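Local coordinates for cytochrome P450 RhF (Acinetobacter radioresistens, PDB 6RO8), which is the heme domain of a longer cytochrome P450 protein and probably acts as a heme-dependent monooxygenase, at residues 25-30 / 46-51; 29-32 / 37-40; 170-175 / 392-397; 282-287 / 421-426. One frame throughout, in Å; residues are numbered along the deposited sequence.

Contact 1. Residues 25-30 / 46-51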
loop_
_atom_site.group_PDB
_atom_site.type_symbol
_atom_site.label_atom_id
_atom_site.label_comp_id
_atom_site.label_asym_id
_atom_site.label_seq_id
_atom_site.Cartn_x
_atom_site.Cartn_y
_atom_site.Cartn_z
ATOM N N GLN A 25 -18.411 23.333 -0.572
ATOM C CA GLN A 25 -17.879 23.354 -1.929
ATOM C C GLN A 25 -16.536 24.054 -1.972
ATOM O O GLN A 25 -15.599 23.573 -2.617
ATOM C CB GLN A 25 -18.875 24.013 -2.874
ATOM C CG GLN A 25 -20.295 23.615 -2.562
ATOM C CD GLN A 25 -21.162 23.506 -3.787
ATOM O OE1 GLN A 25 -21.037 22.555 -4.565
ATOM N NE2 GLN A 25 -22.054 24.473 -3.968
ATOM N N GLN A 26 -16.406 25.167 -1.256
ATOM C CA GLN A 26 -15.105 25.814 -1.157
ATOM C C GLN A 26 -14.076 24.903 -0.481
ATOM O O GLN A 26 -12.931 24.807 -0.940
ATOM C CB GLN A 26 -15.236 27.135 -0.409
ATOM C CG GLN A 26 -14.076 28.073 -0.673
ATOM C CD GLN A 26 -14.076 28.624 -2.093
ATOM O OE1 GLN A 26 -13.036 29.057 -2.605
ATOM N NE2 GLN A 26 -15.245 28.609 -2.739
ATOM N N LYS A 27 -14.457 24.230 0.613
ATOM C CA LYS A 27 -13.509 23.328 1.258
ATOM C C LYS A 27 -13.069 22.240 0.291
ATOM O O LYS A 27 -11.894 21.857 0.267
ATOM C CB LYS A 27 -14.112 22.697 2.515
ATOM C CG LYS A 27 -14.297 23.629 3.699
ATOM C CD LYS A 27 -13.898 22.923 4.993
ATOM C CE LYS A 27 -15.101 22.599 5.881
ATOM N NZ LYS A 27 -15.340 23.644 6.929
ATOM N N GLY A 28 -14.003 21.746 -0.527
ATOM C CA GLY A 28 -13.659 20.725 -1.501
ATOM C C GLY A 28 -12.769 21.252 -2.608
ATOM O O GLY A 28 -11.798 20.596 -3.001
ATOM N N LYS A 29 -13.088 22.440 -3.130
ATOM C CA LYS A 29 -12.196 23.087 -4.083
ATOM C C LYS A 29 -10.786 23.192 -3.523
ATOM O O LYS A 29 -9.805 22.957 -4.236
ATOM C CB LYS A 29 -12.723 24.473 -4.441
ATOM C CG LYS A 29 -11.829 25.221 -5.421
ATOM C CD LYS A 29 -12.330 26.645 -5.694
ATOM C CE LYS A 29 -11.309 27.698 -5.257
ATOM N NZ LYS A 29 -11.931 29.044 -5.087
ATOM N N ASN A 30 -10.663 23.506 -2.239
ATOM C CA ASN A 30 -9.359 23.698 -1.625
ATOM C C ASN A 30 -8.789 22.437 -1.009
ATOM O O ASN A 30 -7.804 22.522 -0.274
ATOM C CB ASN A 30 -9.451 24.785 -0.562
ATOM C CG ASN A 30 -9.791 26.116 -1.154
ATOM O OD1 ASN A 30 -9.333 26.435 -2.243
ATOM N ND2 ASN A 30 -10.606 26.898 -0.458
ATOM N N LEU A 46 -12.880 13.406 5.235
ATOM C CA LEU A 46 -13.835 13.346 4.137
ATOM C C LEU A 46 -15.247 13.042 4.624
ATOM O O LEU A 46 -16.153 12.820 3.813
ATOM C CB LEU A 46 -13.367 12.322 3.097
ATOM C CG LEU A 46 -12.100 12.887 2.421
ATOM C CD1 LEU A 46 -11.227 11.836 1.733
ATOM C CD2 LEU A 46 -12.445 14.057 1.471
ATOM N N LYS A 47 -15.455 13.062 5.939
ATOM C CA LYS A 47 -16.746 12.674 6.489
ATOM C C LYS A 47 -17.874 13.600 6.014
ATOM O O LYS A 47 -18.910 13.124 5.529
ATOM C CB LYS A 47 -16.663 12.633 8.012
ATOM C CG LYS A 47 -17.843 11.913 8.623
ATOM C CD LYS A 47 -17.516 11.412 10.005
ATOM C CE LYS A 47 -18.563 10.440 10.476
ATOM N NZ LYS A 47 -18.370 10.143 11.918
ATOM N N GLU A 48 -17.704 14.924 6.150
ATOM C CA GLU A 48 -18.726 15.844 5.647
ATOM C C GLU A 48 -19.006 15.590 4.174
ATOM O O GLU A 48 -20.154 15.686 3.718
ATOM C CB GLU A 48 -18.294 17.304 5.818
ATOM C CG GLU A 48 -17.793 17.752 7.176
ATOM C CD GLU A 48 -16.962 19.042 7.069
ATOM O OE1 GLU A 48 -15.806 18.992 6.572
ATOM O OE2 GLU A 48 -17.479 20.115 7.452
ATOM N N PHE A 49 -17.957 15.276 3.410
ATOM C CA PHE A 49 -18.119 15.076 1.974
ATOM C C PHE A 49 -18.875 13.788 1.667
ATOM O O PHE A 49 -19.720 13.768 0.763
ATOM C CB PHE A 49 -16.754 15.094 1.286
ATOM C CG PHE A 49 -16.076 16.436 1.330
ATOM C CD1 PHE A 49 -16.387 17.413 0.394
ATOM C CD2 PHE A 49 -15.137 16.722 2.313
ATOM C CE1 PHE A 49 -15.761 18.652 0.429
ATOM C CE2 PHE A 49 -14.504 17.967 2.354
ATOM C CZ PHE A 49 -14.818 18.933 1.414
ATOM N N ARG A 50 -18.591 12.698 2.398
ATOM C CA ARG A 50 -19.437 11.517 2.266
ATOM C C ARG A 50 -20.899 11.888 2.447
ATOM O O ARG A 50 -21.771 11.382 1.731
ATOM C CB ARG A 50 -19.038 10.424 3.271
ATOM C CG ARG A 50 -17.694 9.792 2.989
ATOM C CD ARG A 50 -17.505 8.436 3.675
ATOM N NE ARG A 50 -17.461 8.495 5.137
ATOM C CZ ARG A 50 -16.428 8.939 5.844
ATOM N NH1 ARG A 50 -15.357 9.394 5.223
ATOM N NH2 ARG A 50 -16.471 8.932 7.174
ATOM N N ALA A 51 -21.171 12.816 3.356
ATOM C CA ALA A 51 -22.541 13.167 3.697
ATOM C C ALA A 51 -23.206 14.025 2.624
ATOM O O ALA A 51 -24.310 13.703 2.173
ATOM C CB ALA A 51 -22.573 13.886 5.043
HETATM O O HOH W 1 -18.183 22.907 5.911
#

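Contact 2. Residues 29-32 / 37-40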
loop_
_atom_site.group_PDB
_atom_site.type_symbol
_atom_site.label_atom_id
_atom_site.label_comp_id
_atom_site.label_asym_id
_atom_site.label_seq_id
_atom_site.Cartn_x
_atom_site.Cartn_y
_atom_site.Cartn_z
ATOM N N LYS A 29 -13.088 22.440 -3.130
ATOM C CA LYS A 29 -12.196 23.087 -4.083
ATOM C C LYS A 29 -10.786 23.192 -3.523
ATOM O O LYS A 29 -9.805 22.957 -4.236
ATOM C CB LYS A 29 -12.723 24.473 -4.441
ATOM C CG LYS A 29 -11.829 25.221 -5.421
ATOM C CD LYS A 29 -12.330 26.645 -5.694
ATOM C CE LYS A 29 -11.309 27.698 -5.257
ATOM N NZ LYS A 29 -11.931 29.044 -5.087
ATOM N N ASN A 30 -10.663 23.506 -2.239
ATOM C CA ASN A 30 -9.359 23.698 -1.625
ATOM C C ASN A 30 -8.789 22.437 -1.009
ATOM O O ASN A 30 -7.804 22.522 -0.274
ATOM C CB ASN A 30 -9.451 24.785 -0.562
ATOM C CG ASN A 30 -9.791 26.116 -1.154
ATOM O OD1 ASN A 30 -9.333 26.435 -2.243
ATOM N ND2 ASN A 30 -10.606 26.898 -0.458
ATOM N N PHE A 31 -9.373 21.276 -1.271
ATOM C CA PHE A 31 -9.030 20.128 -0.451
ATOM C C PHE A 31 -7.598 19.699 -0.732
ATOM O O PHE A 31 -7.262 19.307 -1.856
ATOM C CB PHE A 31 -10.004 18.973 -0.674
ATOM C CG PHE A 31 -9.857 17.886 0.352
ATOM C CD1 PHE A 31 -8.889 16.909 0.207
ATOM C CD2 PHE A 31 -10.657 17.859 1.486
ATOM C CE1 PHE A 31 -8.729 15.916 1.164
ATOM C CE2 PHE A 31 -10.495 16.858 2.456
ATOM C CZ PHE A 31 -9.522 15.896 2.293
ATOM N N ASP A 32 -6.757 19.793 0.297
ATOM C CA ASP A 32 -5.344 19.445 0.210
ATOM C C ASP A 32 -5.058 18.224 1.081
ATOM O O ASP A 32 -5.163 18.289 2.314
ATOM C CB ASP A 32 -4.474 20.626 0.636
ATOM C CG ASP A 32 -3.008 20.415 0.321
ATOM O OD1 ASP A 32 -2.631 19.306 -0.113
ATOM O OD2 ASP A 32 -2.226 21.370 0.494
ATOM N N PRO A 37 -5.854 17.935 8.432
ATOM C CA PRO A 37 -6.962 16.971 8.666
ATOM C C PRO A 37 -6.777 15.654 7.949
ATOM O O PRO A 37 -6.852 14.605 8.603
ATOM C CB PRO A 37 -8.198 17.732 8.171
ATOM C CG PRO A 37 -7.778 19.168 8.178
ATOM C CD PRO A 37 -6.335 19.182 7.842
ATOM N N TYR A 38 -6.527 15.670 6.633
ATOM C CA TYR A 38 -6.255 14.425 5.917
ATOM C C TYR A 38 -5.141 13.639 6.592
ATOM O O TYR A 38 -5.299 12.454 6.903
ATOM C CB TYR A 38 -5.892 14.716 4.459
ATOM C CG TYR A 38 -5.893 13.482 3.567
ATOM C CD1 TYR A 38 -7.094 12.949 3.078
ATOM C CD2 TYR A 38 -4.695 12.830 3.227
ATOM C CE1 TYR A 38 -7.106 11.838 2.261
ATOM C CE2 TYR A 38 -4.705 11.694 2.424
ATOM C CZ TYR A 38 -5.910 11.217 1.938
ATOM O OH TYR A 38 -5.920 10.114 1.129
ATOM N N GLN A 39 -4.009 14.296 6.837
ATOM C CA GLN A 39 -2.849 13.660 7.446
ATOM C C GLN A 39 -3.119 13.155 8.860
ATOM O O GLN A 39 -2.474 12.198 9.294
ATOM C CB GLN A 39 -1.671 14.633 7.441
ATOM C CG GLN A 39 -1.077 14.847 6.067
ATOM C CD GLN A 39 -0.587 13.534 5.434
ATOM O OE1 GLN A 39 0.203 12.781 6.035
ATOM N NE2 GLN A 39 -1.063 13.255 4.224
ATOM N N GLN A 40 -4.072 13.743 9.580
ATOM C CA GLN A 40 -4.433 13.198 10.883
ATOM C C GLN A 40 -5.321 11.966 10.757
ATOM O O GLN A 40 -5.152 10.997 11.509
ATOM C CB GLN A 40 -5.141 14.261 11.714
ATOM C CG GLN A 40 -4.244 15.062 12.616
ATOM C CD GLN A 40 -5.039 16.072 13.413
ATOM O OE1 GLN A 40 -6.266 16.076 13.365
ATOM N NE2 GLN A 40 -4.348 16.940 14.142
#

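Contact 3. Residues 170-175 / 392-397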
loop_
_atom_site.group_PDB
_atom_site.type_symbol
_atom_site.label_atom_id
_atom_site.label_comp_id
_atom_site.label_asym_id
_atom_site.label_seq_id
_atom_site.Cartn_x
_atom_site.Cartn_y
_atom_site.Cartn_z
ATOM N N GLU A 170 11.367 -4.774 8.958
ATOM C CA GLU A 170 12.449 -5.639 8.512
ATOM C C GLU A 170 11.930 -6.997 8.044
ATOM O O GLU A 170 12.402 -7.534 7.036
ATOM C CB GLU A 170 13.439 -5.795 9.649
ATOM C CG GLU A 170 14.864 -5.955 9.267
ATOM C CD GLU A 170 15.647 -6.312 10.490
ATOM O OE1 GLU A 170 15.297 -5.768 11.565
ATOM O OE2 GLU A 170 16.555 -7.165 10.400
ATOM N N ILE A 171 10.962 -7.570 8.752
ATOM C CA ILE A 171 10.475 -8.903 8.401
ATOM C C ILE A 171 9.704 -8.872 7.080
ATOM O O ILE A 171 10.008 -9.682 6.193
ATOM C CB ILE A 171 9.645 -9.506 9.545
ATOM C CG1 ILE A 171 10.587 -10.064 10.615
ATOM C CG2 ILE A 171 8.722 -10.602 9.032
ATOM C CD1 ILE A 171 9.882 -10.577 11.858
ATOM N N PRO A 172 8.716 -7.981 6.880
ATOM C CA PRO A 172 8.051 -7.946 5.567
ATOM C C PRO A 172 9.027 -7.753 4.431
ATOM O O PRO A 172 8.866 -8.381 3.376
ATOM C CB PRO A 172 7.083 -6.760 5.690
ATOM C CG PRO A 172 6.865 -6.626 7.129
ATOM C CD PRO A 172 8.180 -6.936 7.761
ATOM N N LEU A 173 10.052 -6.914 4.635
ATOM C CA LEU A 173 11.103 -6.751 3.637
ATOM C C LEU A 173 11.771 -8.085 3.322
ATOM O O LEU A 173 11.835 -8.501 2.160
ATOM C CB LEU A 173 12.136 -5.741 4.126
ATOM C CG LEU A 173 13.320 -5.560 3.165
ATOM C CD1 LEU A 173 12.817 -5.169 1.773
ATOM C CD2 LEU A 173 14.332 -4.523 3.672
ATOM N N MET A 174 12.258 -8.782 4.354
ATOM C CA MET A 174 12.916 -10.065 4.139
ATOM C C MET A 174 11.999 -11.064 3.447
ATOM O O MET A 174 12.416 -11.770 2.522
ATOM C CB MET A 174 13.382 -10.632 5.467
ATOM C CG MET A 174 14.756 -10.228 5.852
ATOM S SD MET A 174 14.942 -10.803 7.532
ATOM C CE MET A 174 14.434 -9.350 8.446
ATOM N N VAL A 175 10.755 -11.163 3.906
ATOM C CA VAL A 175 9.794 -12.054 3.267
ATOM C C VAL A 175 9.679 -11.712 1.780
ATOM O O VAL A 175 9.763 -12.595 0.907
ATOM C CB VAL A 175 8.443 -11.970 4.004
ATOM C CG1 VAL A 175 7.356 -12.694 3.248
ATOM C CG2 VAL A 175 8.595 -12.535 5.435
ATOM N N CYS A 392 -1.433 -11.653 10.576
ATOM C CA CYS A 392 -1.853 -12.627 11.598
ATOM C C CYS A 392 -0.685 -13.138 12.432
ATOM O O CYS A 392 -0.756 -13.120 13.667
ATOM C CB CYS A 392 -2.614 -13.778 10.941
ATOM S SG CYS A 392 -4.033 -13.195 9.983
ATOM N N ILE A 393 0.400 -13.576 11.787
ATOM C CA ILE A 393 1.525 -14.124 12.541
ATOM C C ILE A 393 2.085 -13.081 13.505
ATOM O O ILE A 393 2.347 -13.382 14.679
ATOM C CB ILE A 393 2.612 -14.660 11.593
ATOM C CG1 ILE A 393 2.144 -15.959 10.923
ATOM C CG2 ILE A 393 3.908 -14.934 12.351
ATOM C CD1 ILE A 393 2.655 -16.122 9.489
ATOM N N PHE A 394 2.246 -11.836 13.046
ATOM C CA PHE A 394 2.684 -10.782 13.961
ATOM C C PHE A 394 1.804 -10.750 15.197
ATOM O O PHE A 394 2.289 -10.874 16.327
ATOM C CB PHE A 394 2.663 -9.408 13.290
ATOM C CG PHE A 394 3.814 -9.158 12.380
ATOM C CD1 PHE A 394 5.107 -9.468 12.771
ATOM C CD2 PHE A 394 3.601 -8.604 11.120
ATOM C CE1 PHE A 394 6.167 -9.226 11.914
ATOM C CE2 PHE A 394 4.645 -8.369 10.269
ATOM C CZ PHE A 394 5.929 -8.672 10.661
ATOM N N ILE A 395 0.496 -10.624 14.988
ATOM C CA ILE A 395 -0.424 -10.449 16.103
ATOM C C ILE A 395 -0.519 -11.719 16.949
ATOM O O ILE A 395 -0.575 -11.652 18.186
ATOM C CB ILE A 395 -1.796 -10.013 15.569
ATOM C CG1 ILE A 395 -1.668 -8.670 14.855
ATOM C CG2 ILE A 395 -2.807 -9.958 16.701
ATOM C CD1 ILE A 395 -2.842 -8.360 13.951
ATOM N N GLU A 396 -0.550 -12.893 16.305
ATOM C CA GLU A 396 -0.578 -14.140 17.057
ATOM C C GLU A 396 0.636 -14.234 17.966
ATOM O O GLU A 396 0.502 -14.466 19.173
ATOM C CB GLU A 396 -0.646 -15.347 16.114
ATOM C CG GLU A 396 -1.130 -16.659 16.786
ATOM C CD GLU A 396 -0.008 -17.398 17.517
ATOM O OE1 GLU A 396 1.157 -17.071 17.212
ATOM O OE2 GLU A 396 -0.282 -18.288 18.389
ATOM N N GLU A 397 1.834 -14.030 17.401
ATOM C CA GLU A 397 3.057 -14.157 18.187
ATOM C C GLU A 397 3.038 -13.197 19.366
ATOM O O GLU A 397 3.264 -13.597 20.516
ATOM C CB GLU A 397 4.289 -13.917 17.309
ATOM C CG GLU A 397 5.649 -14.270 17.968
ATOM C CD GLU A 397 5.877 -15.787 18.069
ATOM O OE1 GLU A 397 6.817 -16.222 18.793
ATOM O OE2 GLU A 397 5.111 -16.552 17.423
#

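Contact 4. Residues 282-287 / 421-426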
loop_
_atom_site.group_PDB
_atom_site.type_symbol
_atom_site.label_atom_id
_atom_site.label_comp_id
_atom_site.label_asym_id
_atom_site.label_seq_id
_atom_site.Cartn_x
_atom_site.Cartn_y
_atom_site.Cartn_z
ATOM N N ALA A 282 -2.598 -2.148 12.454
ATOM C CA ALA A 282 -3.423 -3.135 13.139
ATOM C C ALA A 282 -3.028 -3.268 14.601
ATOM O O ALA A 282 -3.894 -3.269 15.482
ATOM C CB ALA A 282 -3.333 -4.478 12.416
ATOM N N LEU A 283 -1.725 -3.380 14.876
ATOM C CA LEU A 283 -1.262 -3.470 16.255
ATOM C C LEU A 283 -1.596 -2.201 17.029
ATOM O O LEU A 283 -1.996 -2.272 18.200
ATOM C CB LEU A 283 0.240 -3.738 16.303
ATOM C CG LEU A 283 0.678 -5.128 15.886
ATOM C CD1 LEU A 283 2.129 -5.102 15.469
ATOM C CD2 LEU A 283 0.483 -6.092 17.019
ATOM N N LYS A 284 -1.438 -1.032 16.390
ATOM C CA LYS A 284 -1.836 0.221 17.030
ATOM C C LYS A 284 -3.325 0.205 17.394
ATOM O O LYS A 284 -3.706 0.574 18.509
ATOM C CB LYS A 284 -1.500 1.396 16.106
ATOM C CG LYS A 284 -1.899 2.792 16.583
ATOM C CD LYS A 284 -1.260 3.853 15.675
ATOM C CE LYS A 284 -1.794 5.244 15.976
ATOM N NZ LYS A 284 -3.285 5.263 15.942
ATOM N N LEU A 285 -4.173 -0.231 16.459
ATOM C CA LEU A 285 -5.610 -0.311 16.699
ATOM C C LEU A 285 -5.939 -1.265 17.836
ATOM O O LEU A 285 -6.646 -0.897 18.783
ATOM C CB LEU A 285 -6.311 -0.774 15.429
ATOM C CG LEU A 285 -6.979 0.232 14.518
ATOM C CD1 LEU A 285 -7.645 -0.541 13.404
ATOM C CD2 LEU A 285 -7.990 1.037 15.304
ATOM N N LEU A 286 -5.453 -2.509 17.752
ATOM C CA LEU A 286 -5.856 -3.539 18.701
ATOM C C LEU A 286 -5.230 -3.346 20.076
ATOM O O LEU A 286 -5.853 -3.698 21.081
ATOM C CB LEU A 286 -5.511 -4.930 18.148
ATOM C CG LEU A 286 -6.055 -5.280 16.749
ATOM C CD1 LEU A 286 -5.312 -6.479 16.127
ATOM C CD2 LEU A 286 -7.580 -5.527 16.724
ATOM N N LEU A 287 -4.007 -2.814 20.147
ATOM C CA LEU A 287 -3.363 -2.583 21.438
ATOM C C LEU A 287 -4.008 -1.446 22.203
ATOM O O LEU A 287 -3.783 -1.326 23.420
ATOM C CB LEU A 287 -1.875 -2.285 21.258
ATOM C CG LEU A 287 -0.983 -3.503 21.031
ATOM C CD1 LEU A 287 0.467 -3.088 21.103
ATOM C CD2 LEU A 287 -1.263 -4.569 22.042
ATOM N N ARG A 421 -0.199 4.881 4.459
ATOM C CA ARG A 421 -0.437 5.358 5.819
ATOM C C ARG A 421 -0.025 4.304 6.842
ATOM O O ARG A 421 -0.548 3.181 6.854
ATOM C CB ARG A 421 -1.901 5.745 6.024
ATOM C CG ARG A 421 -2.112 6.437 7.343
ATOM C CD ARG A 421 -3.487 7.064 7.489
ATOM N NE ARG A 421 -3.631 7.660 8.818
ATOM C CZ ARG A 421 -3.135 8.845 9.174
ATOM N NH1 ARG A 421 -2.480 9.592 8.295
ATOM N NH2 ARG A 421 -3.309 9.300 10.411
ATOM N N GLY A 422 0.909 4.687 7.707
ATOM C CA GLY A 422 1.259 3.918 8.871
ATOM C C GLY A 422 2.166 4.754 9.744
ATOM O O GLY A 422 2.851 5.665 9.271
ATOM N N PRO A 423 2.173 4.476 11.042
ATOM C CA PRO A 423 2.992 5.277 11.959
ATOM C C PRO A 423 4.466 4.919 11.808
ATOM O O PRO A 423 4.821 3.762 11.581
ATOM C CB PRO A 423 2.457 4.882 13.337
ATOM C CG PRO A 423 2.004 3.434 13.144
ATOM C CD PRO A 423 1.541 3.315 11.700
ATOM N N GLU A 424 5.331 5.933 11.930
ATOM C CA GLU A 424 6.765 5.695 11.770
ATOM C C GLU A 424 7.338 4.892 12.937
ATOM O O GLU A 424 8.254 4.083 12.750
ATOM C CB GLU A 424 7.501 7.022 11.622
ATOM C CG GLU A 424 6.791 7.936 10.684
ATOM C CD GLU A 424 7.718 8.861 9.952
ATOM O OE1 GLU A 424 7.668 10.078 10.226
ATOM O OE2 GLU A 424 8.486 8.364 9.102
ATOM N N ALA A 425 6.819 5.109 14.141
ATOM C CA ALA A 425 7.197 4.333 15.306
ATOM C C ALA A 425 5.951 3.734 15.945
ATOM O O ALA A 425 4.834 4.235 15.764
ATOM C CB ALA A 425 7.954 5.198 16.323
ATOM N N LEU A 426 6.151 2.641 16.692
ATOM C CA LEU A 426 5.085 1.993 17.461
ATOM C C LEU A 426 5.679 1.613 18.825
ATOM O O LEU A 426 6.095 0.474 19.052
ATOM C CB LEU A 426 4.516 0.777 16.722
ATOM C CG LEU A 426 3.139 0.310 17.210
ATOM C CD1 LEU A 426 2.055 1.361 16.957
ATOM C CD2 LEU A 426 2.737 -1.039 16.619
#

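Contact 1. Residues 25-30 / 46-51
F49 reaches across from helix 47-52 and sets the edge of its ring against the backbone of helix 20-29. CZ leads and lies 3.5 Å from G28 N. CE1 follows, 3.5 Å from G28 CA. The carbonyl carbon of K27 also lies near the plane of the ring. The ring therefore meets the helix rim-on, where G28 presents bare backbone. The CA atoms of G28 and F49 are the nearest pair of the two segments, 8.0 Å apart. CG of F49 stands anti to its own carbonyl carbon (chi1 -67°), which carries the ring out to G28. Beside the ring runs a charged pair. The side chains of K27 and E48 cross at about a right angle. K27 CE sits 3.7 Å from E48 OE1. The charged ends stop short of a salt bridge, with K27 NZ 4.2 Å from E48 OE2. One water spans the gap: it donates to E48 OE2 at 3.3 Å and accepts from K27 NZ. Both residues are exposed, and the lysine half of the bridge is weak. Q26 and K29 point away from residues 46-51, and K29 NZ donates to Q26 OE1 at 2.7 Å. The axes of the short segments 25-29 and 47-51 come within 11.1 Å, with 121° between their N-to-C directions. This is peripheral packing in the N-terminal part of the P450 fold. L24 of helix 20-29 touches both E48 and F49, and the F49 ring stacks with F56 on strand 55-58, an outermost strand of the five-stranded sheet.

Contact 2. Residues 29-32 / 37-40
The Y38 ring that F31 touches has Q39 NE2 in plane at its edge, and that nitrogen is gripped by two backbone carbonyls, M33 O and N417 O. The contact closes the turn between helix 20-29 and helix 36-40, in the N-terminal part of the P450 fold. F31 and D32 belong to the connecting loop, and Y38 belongs to the second helix. The bond pair on Q39 should restrict rotation of its amide. Y38 takes its own polar tip elsewhere, where its OH is hydrogen-bonded to T418 O. D32 is held at both carboxylate oxygens: OD1 accepts from F34 N, an Asx turn, and OD2 forms a salt bridge with R204. Between the two segments there is no hydrogen bond, and the meeting is mainly apolar. Y38 is buried and F31 is partly exposed. In each of them CG lies anti to the backbone N (chi1 -168° for F31 and -167° for Y38), which sends both rings to the place where they meet. The two side chains cross at about a right angle. F31 has its CB bond directed past the helix, yet the far end of its ring arrives at Y38. The CA atoms of D32 and Y38 are the nearest pair, 7.7 Å apart. The backbone of D32 adds one loose touch, with D32 O 4.2 Å from Y38 CB. Where the rings meet, Y38 CD1 lies in the plane of the F31 ring at its edge, 3.9 Å from both F31 CE1 and F31 CZ.

Contact 3. Residues 170-175 / 392-397
I171 meets F394 with three of its carbons, and the contact can be traced outward from CB. I171 CB points at the opposite helix and lies 4.0 Å from F394 CZ. From CB the chain forks. The CG2 branch, anti to the backbone N, comes closest: it is 3.8 Å from F394 CZ and 4.1 Å from F394 CE1. The other branch runs through CG1, which is anti to the carbonyl carbon (chi1 -80°). It extends to CD1, whose methyl rests 4.0 Å from F394 CE1. The two side chains run antiparallel, alongside one another. The isoleucine thus lies along the CE1-CZ end of the ring. P172, the next residue, comes to that same end near the ring plane, with its CD 4.1 Å from F394 CZ. Helices 170-179 and 384-401 correspond to helices E and L of P450s. With helix D (134-155) and the C-terminal part of the long central helix (273-288) they form the conserved four-helix bundle of the fold. Helix 384-401 follows the heme ligand C381. All three touching residues are buried, and no hydrogen bond joins the two segments. The other helices fill in the sides: V148 and K151 of helix 134-155 touch I171, and on helix 273-288 A276 touches P172 while S279 touches F394.

Contact 4. Residues 282-287 / 421-426
L426 turns its CG anti to the backbone N (chi1 -162°), and chi2 of 65° then spreads its two methyls over neighbouring residues of helix 273-288. CD1 settles 3.7 Å from K284 CB. CD2 lies 3.7 Å from L283 CB. The branched end of the leucine thus spans two consecutive positions, near where their side chains leave the helix. K284 starts toward the loop with its own CG anti to the backbone N (chi1 178°). Its chain stays extended up to CE, and the last torsion bends NZ aside. On the way it passes P423, the two side chains running in opposite directions. K284 CD and P423 CG are 4.2 Å apart. The lysine therefore touches the loop with its methylene groups. Its ammonium makes a cation-pi contact with F412. No hydrogen bond joins the two segments, and L283, P423 and L426 are all buried. Helix 273-288 corresponds to the C-terminal part of the long central helix of P450s, and residues 421-426 lead into the last strand. A bond from N281 ND2 to R421 O ties the start of residues 421-426 to the same helix, and at the other end L426 N bonds to D162 OD1, just before strand 427-429, the central strand of a three-stranded antiparallel sheet with 160-162 and 406-407. L283 also packs on I395 and L398 of helix 384-401.

Contacts 3 and 4 are buried, while contacts 1 and 2 are only partly buried and lie nearer the surface. Contacts 1 and 2 share K29 and N30, and their centres are 9 Å apart. L46 and F49 both pack on F31, so the two contacts form one cluster. Contacts 3 and 4 meet where I395 packs on A282, L283 and L286, joining helices 384-401 and 273-288. Contact 2 reaches contact 4 probably through a hydrogen bond from R421 to helix 36-40. Contacts 1 and 3 lie on opposite sides of the chain's centre. Only contact 1 has a water bridge between charged side chains; the other three meet mainly through apolar side chains.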